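PDB 4APM: apical membrane antigen 1, which probably acts at the moving junction during host-cell invasion as a calcium-binding surface antigen of the parasite Babesia divergens. Local coordinates for residues Asp224-Gly228 and Asn315-Tyr319; Ile238-Glu244 and Leu325-Glu331; Trp12-Met16 and Pro333-Ile337. All blocks are in the same frame, centred on the assembly; numbering follows the deposited sequence.

The three contacts cluster on one part of the ectodomain, probably domain II, and join two sheets and an N-terminal helix. Interaction 1 packs strand 225-231 of the seven-stranded mixed sheet against strand 316-320 of the four-stranded antiparallel sheet. Interaction 2 pairs 242-245 with 325-329 at the border of that smaller sheet, its centre about 9 Å from that of interaction 1. Interaction 3 lays helix 8-16 on strand 335-339, the neighbour of 225-231, with centres about 11 Å from interaction 1 and 17 Å from interaction 2. Along the chain, interactions 1 and 2 alternate their segments, both nested within the loop closed by interaction 3, so the amino-terminal helix packs on late strands.

Interaction 1: residues Asp224-Gly228 and Asn315-Tyr319; sequences DAIFG and NWANY
Phe227 reaches from strand 225-231 onto strand 316-320 and contributes the largest share of this buried contact, a meeting of two sheets in which strand segments 225-228 and 316-319 run roughly antiparallel, at 142°, without backbone pairing between them. At its base, CB and CG lie beside the amide of Asn318, which rises from the opposite strand between Phe227 and Ile226. The amide plane is turned 66° from the phenyl plane, and the end of the amide also lies against Ile226 CG2. Further out, CD2 passes from this amide to the backbone of Ala317, and CE2 comes 3.5 Å from Ala317 O. CE2 is also 3.6 Å from CB of Trp316, the closest apolar touch across the contact. At the tip, CZ approaches the indole obliquely. CG of Phe227 stands anti to its carbonyl carbon (chi1 -73°), which directs the ring across to strand 316-320. The two rings form a T-shaped, edge-to-face pair: the edge of Trp316 is directed at the Phe227 face, with the phenyl and the five-membered indole ring centred 5.5 Å apart and their planes at 74°. The indole then leads away, and its NE1 is hydrogen-bonded to Phe19 O. Leu336 and Pro333 of the mixed sheet and its approach, together with Ile329 and Ala344 of the smaller one, close round the phenyl ring. The contact is thus mainly aromatic and apolar, with one asparagine amide set into it, and its cohesion probably rests largely on dispersion and on the complementary charge distribution of the steeply inclined rings.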
# COMPACT_ATOMS: atom_id res chain seq x y z
N ASP A 224 -8.15 13.71 3.54
CA ASP A 224 -8.45 14.48 4.77
C ASP A 224 -8.22 13.69 6.05
O ASP A 224 -8.93 13.89 7.04
CB ASP A 224 -9.88 15.03 4.74
CG ASP A 224 -10.12 15.92 3.55
OD1 ASP A 224 -9.29 16.81 3.25
OD2 ASP A 224 -11.13 15.71 2.88
N ALA A 225 -7.24 12.79 6.03
CA ALA A 225 -7.02 11.85 7.16
C ALA A 225 -5.58 11.79 7.59
O ALA A 225 -4.66 11.81 6.77
CB ALA A 225 -7.50 10.45 6.79
N ILE A 226 -5.42 11.67 8.90
CA ILE A 226 -4.14 11.40 9.52
C ILE A 226 -4.32 10.10 10.31
O ILE A 226 -5.34 9.91 10.98
CB ILE A 226 -3.79 12.48 10.55
CG1 ILE A 226 -3.60 13.84 9.88
CG2 ILE A 226 -2.56 12.08 11.38
CD1 ILE A 226 -3.56 14.99 10.87
N PHE A 227 -3.35 9.19 10.18
CA PHE A 227 -3.37 7.91 10.91
C PHE A 227 -3.15 8.11 12.41
O PHE A 227 -2.25 8.84 12.80
CB PHE A 227 -2.24 7.00 10.40
CG PHE A 227 -2.49 6.42 9.05
CD1 PHE A 227 -3.63 5.66 8.81
CD2 PHE A 227 -1.54 6.55 8.04
CE1 PHE A 227 -3.85 5.07 7.58
CE2 PHE A 227 -1.75 5.94 6.81
CZ PHE A 227 -2.91 5.21 6.58
N GLY A 228 -3.91 7.41 13.24
CA GLY A 228 -3.72 7.47 14.69
C GLY A 228 -3.91 6.15 15.40
O GLY A 228 -4.32 5.15 14.79
N ASN A 315 4.88 0.85 6.84
CA ASN A 315 3.90 0.55 5.78
C ASN A 315 2.87 1.65 5.47
O ASN A 315 1.98 1.43 4.65
CB ASN A 315 3.14 -0.74 6.12
CG ASN A 315 4.06 -1.95 6.24
OD1 ASN A 315 5.11 -2.02 5.59
ND2 ASN A 315 3.63 -2.95 7.04
N TRP A 316 2.94 2.77 6.19
CA TRP A 316 1.88 3.79 6.16
C TRP A 316 2.56 5.12 6.25
O TRP A 316 3.67 5.23 6.83
CB TRP A 316 0.92 3.65 7.35
CG TRP A 316 0.51 2.23 7.72
CD1 TRP A 316 -0.67 1.57 7.34
CD2 TRP A 316 1.21 1.30 8.61
NE1 TRP A 316 -0.71 0.30 7.91
CE2 TRP A 316 0.38 0.08 8.67
CE3 TRP A 316 2.41 1.32 9.30
CZ2 TRP A 316 0.74 -1.01 9.44
CZ3 TRP A 316 2.77 0.19 10.08
CH2 TRP A 316 1.94 -0.94 10.15
N ALA A 317 1.96 6.13 5.62
CA ALA A 317 2.49 7.50 5.66
C ALA A 317 1.36 8.51 5.65
O ALA A 317 0.28 8.25 5.10
CB ALA A 317 3.44 7.75 4.50
N ASN A 318 1.61 9.66 6.27
CA ASN A 318 0.72 10.81 6.21
C ASN A 318 1.34 11.86 5.35
O ASN A 318 2.44 12.32 5.62
CB ASN A 318 0.55 11.41 7.59
CG ASN A 318 0.14 10.39 8.60
OD1 ASN A 318 0.98 9.80 9.27
ND2 ASN A 318 -1.16 10.10 8.66
N TYR A 319 0.64 12.21 4.29
CA TYR A 319 1.11 13.24 3.41
C TYR A 319 0.24 14.47 3.57
O TYR A 319 -0.96 14.43 3.30
CB TYR A 319 1.07 12.77 1.97
CG TYR A 319 1.44 13.88 1.03
CD1 TYR A 319 2.70 14.48 1.11
CD2 TYR A 319 0.49 14.42 0.18
CE1 TYR A 319 3.04 15.52 0.24
CE2 TYR A 319 0.81 15.46 -0.66
CZ TYR A 319 2.07 16.01 -0.62
OH TYR A 319 2.35 17.07 -1.43

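Interaction 2: residues Ile238-Glu244 and Leu325-Glu331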
# COMPACT_ATOMS: atom_id res chain seq x y z
N ILE A 238 -0.22 9.26 15.14
CA ILE A 238 0.94 8.40 15.37
C ILE A 238 2.24 9.15 15.03
O ILE A 238 2.33 9.79 13.97
CB ILE A 238 0.85 7.09 14.54
CG1 ILE A 238 -0.14 6.15 15.16
CG2 ILE A 238 2.20 6.40 14.44
CD1 ILE A 238 -0.66 5.11 14.18
N GLU A 239 3.24 9.03 15.90
CA GLU A 239 4.52 9.72 15.72
C GLU A 239 5.28 9.18 14.51
O GLU A 239 5.17 8.00 14.16
CB GLU A 239 5.39 9.59 16.97
CG GLU A 239 5.72 8.15 17.31
CD GLU A 239 6.81 8.02 18.35
OE1 GLU A 239 7.34 9.05 18.82
OE2 GLU A 239 7.15 6.86 18.68
N SER A 240 6.05 10.04 13.87
CA SER A 240 6.77 9.67 12.67
C SER A 240 7.89 8.72 13.05
O SER A 240 8.54 8.91 14.08
CB SER A 240 7.34 10.91 12.01
OG SER A 240 6.36 11.92 11.97
N ALA A 241 8.12 7.71 12.22
CA ALA A 241 9.39 6.98 12.25
C ALA A 241 10.47 7.88 11.66
O ALA A 241 11.58 7.97 12.18
CB ALA A 241 9.29 5.66 11.47
N PHE A 242 10.15 8.54 10.56
CA PHE A 242 11.00 9.63 10.06
C PHE A 242 10.14 10.50 9.18
O PHE A 242 9.03 10.10 8.83
CB PHE A 242 12.24 9.10 9.31
CG PHE A 242 11.93 8.50 7.96
CD1 PHE A 242 11.92 9.30 6.81
CD2 PHE A 242 11.66 7.14 7.83
CE1 PHE A 242 11.63 8.75 5.57
CE2 PHE A 242 11.37 6.58 6.60
CZ PHE A 242 11.35 7.39 5.46
N GLU A 243 10.60 11.72 8.93
CA GLU A 243 9.84 12.67 8.14
C GLU A 243 10.72 13.31 7.11
O GLU A 243 11.92 13.51 7.36
CB GLU A 243 9.30 13.79 8.99
CG GLU A 243 8.93 13.42 10.40
CD GLU A 243 8.19 14.53 11.05
OE1 GLU A 243 8.57 15.70 10.82
OE2 GLU A 243 7.17 14.23 11.70
N GLU A 244 10.11 13.69 5.98
CA GLU A 244 10.76 14.48 4.93
C GLU A 244 9.75 15.23 4.10
O GLU A 244 8.61 14.75 3.90
CB GLU A 244 11.61 13.62 4.02
CG GLU A 244 13.09 13.67 4.38
CD GLU A 244 13.73 12.32 4.25
OE1 GLU A 244 13.31 11.61 3.33
OE2 GLU A 244 14.60 11.95 5.07
N LEU A 325 4.80 17.91 3.90
CA LEU A 325 5.50 17.06 4.83
C LEU A 325 4.98 15.61 4.76
O LEU A 325 3.79 15.35 4.96
CB LEU A 325 5.49 17.61 6.25
CG LEU A 325 6.35 16.87 7.28
CD1 LEU A 325 7.84 17.03 7.02
CD2 LEU A 325 6.02 17.38 8.67
N CYS A 326 5.89 14.70 4.46
CA CYS A 326 5.60 13.29 4.44
C CYS A 326 6.08 12.66 5.76
O CYS A 326 7.26 12.64 6.04
CB CYS A 326 6.31 12.63 3.25
SG CYS A 326 6.06 10.84 3.11
N ARG A 327 5.15 12.15 6.57
CA ARG A 327 5.55 11.49 7.81
C ARG A 327 5.38 9.97 7.69
O ARG A 327 4.26 9.48 7.67
CB ARG A 327 4.73 12.01 9.00
CG ARG A 327 4.83 13.52 9.23
CD ARG A 327 4.33 13.89 10.64
NE ARG A 327 2.93 13.47 10.87
CZ ARG A 327 2.55 12.47 11.68
NH1 ARG A 327 3.44 11.77 12.40
NH2 ARG A 327 1.26 12.20 11.82
N VAL A 328 6.48 9.24 7.58
CA VAL A 328 6.35 7.80 7.55
C VAL A 328 6.36 7.17 8.94
O VAL A 328 7.03 7.66 9.85
CB VAL A 328 7.14 7.09 6.41
CG1 VAL A 328 7.88 8.07 5.51
CG2 VAL A 328 7.96 5.90 6.88
N ILE A 329 5.44 6.23 9.14
CA ILE A 329 5.18 5.65 10.45
C ILE A 329 5.31 4.12 10.43
O ILE A 329 5.22 3.49 9.40
CB ILE A 329 3.80 6.03 11.01
CG1 ILE A 329 2.67 5.54 10.08
CG2 ILE A 329 3.74 7.54 11.30
CD1 ILE A 329 1.27 5.71 10.64
N GLU A 330 5.53 3.54 11.60
CA GLU A 330 5.78 2.13 11.68
C GLU A 330 4.90 1.41 12.68
O GLU A 330 5.04 0.20 12.85
CB GLU A 330 7.26 1.85 11.95
CG GLU A 330 7.73 2.15 13.37
CD GLU A 330 9.25 2.11 13.47
OE1 GLU A 330 9.90 1.40 12.66
OE2 GLU A 330 9.80 2.84 14.31
N GLU A 331 4.00 2.14 13.33
CA GLU A 331 3.03 1.52 14.22
C GLU A 331 1.74 1.31 13.45
O GLU A 331 1.38 2.12 12.57
CB GLU A 331 2.77 2.41 15.44
CG GLU A 331 4.00 2.69 16.30
CD GLU A 331 3.75 3.77 17.36
OE1 GLU A 331 2.57 3.97 17.76
OE2 GLU A 331 4.74 4.42 17.79
O HOH W 1 5.73 5.37 13.74
O HOH W 2 7.15 4.92 16.45
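Ala241 and Phe242 both face Val328, a classic beta bulge where strand 242-245 begins to pair antiparallel with strand 325-329 at the border of the four-stranded sheet. Val328 O takes two donors there, Ala241 N at 2.6 Å and Phe242 N more weakly, while Val328 N returns a bond to Phe242 O. Glu244 and Cys326, a hydrogen-bonded pair, exchange two further backbone bonds; Cys326 is also joined by a disulfide to Cys252.

The polar side-chain bonds centre on Arg327. Bent at chi3 (-59°), its chain turns NH1 toward Ile238 O, 2.8 Å away on a nearly straight line (171°), and toward Ser240 OG at 3.0 Å. Both oxygens lie close to the guanidinium plane, so the two bonds grip the edge of the group and fix its rotation. Glu243 runs alongside Arg327, pointing the same way, but its carboxylate touches the aliphatic part of that chain and forms no salt bridge.

Apolar contacts occupy two places. Val328 CG1 sits over the Phe242 face in a CH-pi contact, 4.0 Å from the ring centroid, and Ile238 CG2 meets Ile329 CG2, the two side chains crossing at about a right angle.

Water completes the contact: one molecule joins Glu239 O to Glu330 N, and another donates to two carboxylates, Glu239 OE2 at 3.0 Å and Glu331 OE2 at 2.8 Å, two oxygens only 3.5 Å apart.

Interaction 3: residues Trp12-Met16 and Pro333-Ile337; sequences WGRYM and PNCLI
Cys335, a half-cystine, lays its CB on the face of Trp12 in a close CH-pi contact: CB is 3.6 Å from the centroid of the five-membered ring and 23° off its normal. SG stands farther out, in an oblique sulfur-aromatic position, and is in a disulfide with Cys235. The same indole face is covered by backbone, with Leu336 N over its centre, 3.7 Å above the plane. Farther along, CH2 of the six-membered ring touches Leu336 CB. CG of Trp12 lies anti to its carbonyl carbon (chi1 -81°), which lets the ring lie flat over the strand, while NE1 is hydrogen-bonded to Thr365 OG1.

The weakly bonded end of helix 8-16, residues 12-16, crosses strand segment 335-337 almost at a right angle (95°). Strand 335-339 forms one border of the mixed sheet, and it enters through a classic beta bulge in which Asn334 and Cys335 both face Gly228 of the neighbouring strand.

One turn on from Trp12, Met16 continues the helix side of the contact. Bent at both chi2 and chi3, its chain places CG 3.4 Å from Asn334 O and swings CE against Pro333 CB at 3.7 Å and against Leu336 CD2. Leu336 CD1 meanwhile touches both Trp12 CZ3 and Tyr15 CE2, so this leucine is wedged among three helix side chains. At the helix end a single water donates to Met16 O and to Pro333 O, each at 2.6 Å.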
# COMPACT_ATOMS: atom_id res chain seq x y z
N TRP A 12 -13.78 2.31 15.36
CA TRP A 12 -13.00 2.28 14.12
C TRP A 12 -12.70 0.87 13.62
O TRP A 12 -12.27 0.68 12.48
CB TRP A 12 -11.70 3.06 14.30
CG TRP A 12 -11.87 4.55 14.15
CD1 TRP A 12 -11.92 5.51 15.16
CD2 TRP A 12 -11.96 5.30 12.90
NE1 TRP A 12 -12.04 6.77 14.63
CE2 TRP A 12 -12.09 6.71 13.28
CE3 TRP A 12 -11.95 4.96 11.56
CZ2 TRP A 12 -12.20 7.71 12.34
CZ3 TRP A 12 -12.10 5.99 10.62
CH2 TRP A 12 -12.23 7.33 11.00
N GLY A 13 -12.97 -0.12 14.47
CA GLY A 13 -12.44 -1.47 14.28
C GLY A 13 -12.78 -2.11 12.94
O GLY A 13 -11.96 -2.78 12.34
N ARG A 14 -13.99 -1.89 12.46
CA ARG A 14 -14.39 -2.49 11.20
C ARG A 14 -13.65 -1.84 10.03
O ARG A 14 -13.09 -2.55 9.18
CB ARG A 14 -15.90 -2.42 10.99
CG ARG A 14 -16.39 -3.47 10.00
CD ARG A 14 -17.91 -3.58 9.97
NE ARG A 14 -18.45 -3.07 8.72
CZ ARG A 14 -19.04 -1.89 8.58
NH1 ARG A 14 -19.20 -1.09 9.63
NH2 ARG A 14 -19.50 -1.51 7.39
N TYR A 15 -13.62 -0.51 10.02
CA TYR A 15 -13.01 0.24 8.93
C TYR A 15 -11.49 0.03 8.88
O TYR A 15 -10.88 0.09 7.81
CB TYR A 15 -13.33 1.74 9.07
CG TYR A 15 -12.89 2.58 7.87
CD1 TYR A 15 -13.67 2.64 6.70
CD2 TYR A 15 -11.71 3.32 7.91
CE1 TYR A 15 -13.26 3.40 5.60
CE2 TYR A 15 -11.31 4.10 6.84
CZ TYR A 15 -12.06 4.13 5.68
OH TYR A 15 -11.61 4.88 4.60
N MET A 16 -10.88 -0.10 10.05
CA MET A 16 -9.43 0.00 10.18
C MET A 16 -8.74 -1.36 10.09
O MET A 16 -7.52 -1.43 10.07
CB MET A 16 -9.04 0.67 11.51
CG MET A 16 -9.25 2.18 11.54
SD MET A 16 -8.55 3.05 10.13
CE MET A 16 -6.80 3.02 10.54
N PRO A 333 -1.89 1.58 12.46
CA PRO A 333 -2.97 2.51 12.81
C PRO A 333 -4.24 1.75 13.17
O PRO A 333 -4.49 0.66 12.62
CB PRO A 333 -3.19 3.29 11.51
CG PRO A 333 -1.99 3.04 10.67
CD PRO A 333 -1.51 1.67 11.04
N ASN A 334 -5.03 2.31 14.09
CA ASN A 334 -6.35 1.74 14.40
C ASN A 334 -7.46 2.81 14.53
O ASN A 334 -8.59 2.49 14.90
CB ASN A 334 -6.31 0.80 15.63
CG ASN A 334 -6.03 1.54 16.94
OD1 ASN A 334 -6.31 2.73 17.07
ND2 ASN A 334 -5.45 0.83 17.92
N CYS A 335 -7.13 4.05 14.16
CA CYS A 335 -8.14 5.09 13.93
C CYS A 335 -7.57 6.22 13.05
O CYS A 335 -6.36 6.28 12.78
CB CYS A 335 -8.60 5.68 15.25
SG CYS A 335 -7.21 6.39 16.16
N LEU A 336 -8.45 7.13 12.64
CA LEU A 336 -8.07 8.27 11.82
C LEU A 336 -8.48 9.57 12.53
O LEU A 336 -9.43 9.57 13.30
CB LEU A 336 -8.73 8.18 10.43
CG LEU A 336 -8.51 6.94 9.55
CD1 LEU A 336 -9.24 7.10 8.23
CD2 LEU A 336 -7.04 6.65 9.32
N ILE A 337 -7.72 10.64 12.30
CA ILE A 337 -8.05 11.99 12.73
C ILE A 337 -8.41 12.78 11.46
O ILE A 337 -7.70 12.68 10.46
CB ILE A 337 -6.82 12.65 13.37
CG1 ILE A 337 -6.42 11.94 14.65
CG2 ILE A 337 -7.02 14.15 13.56
CD1 ILE A 337 -5.27 10.98 14.47
O HOH W 3 -5.62 -1.59 11.87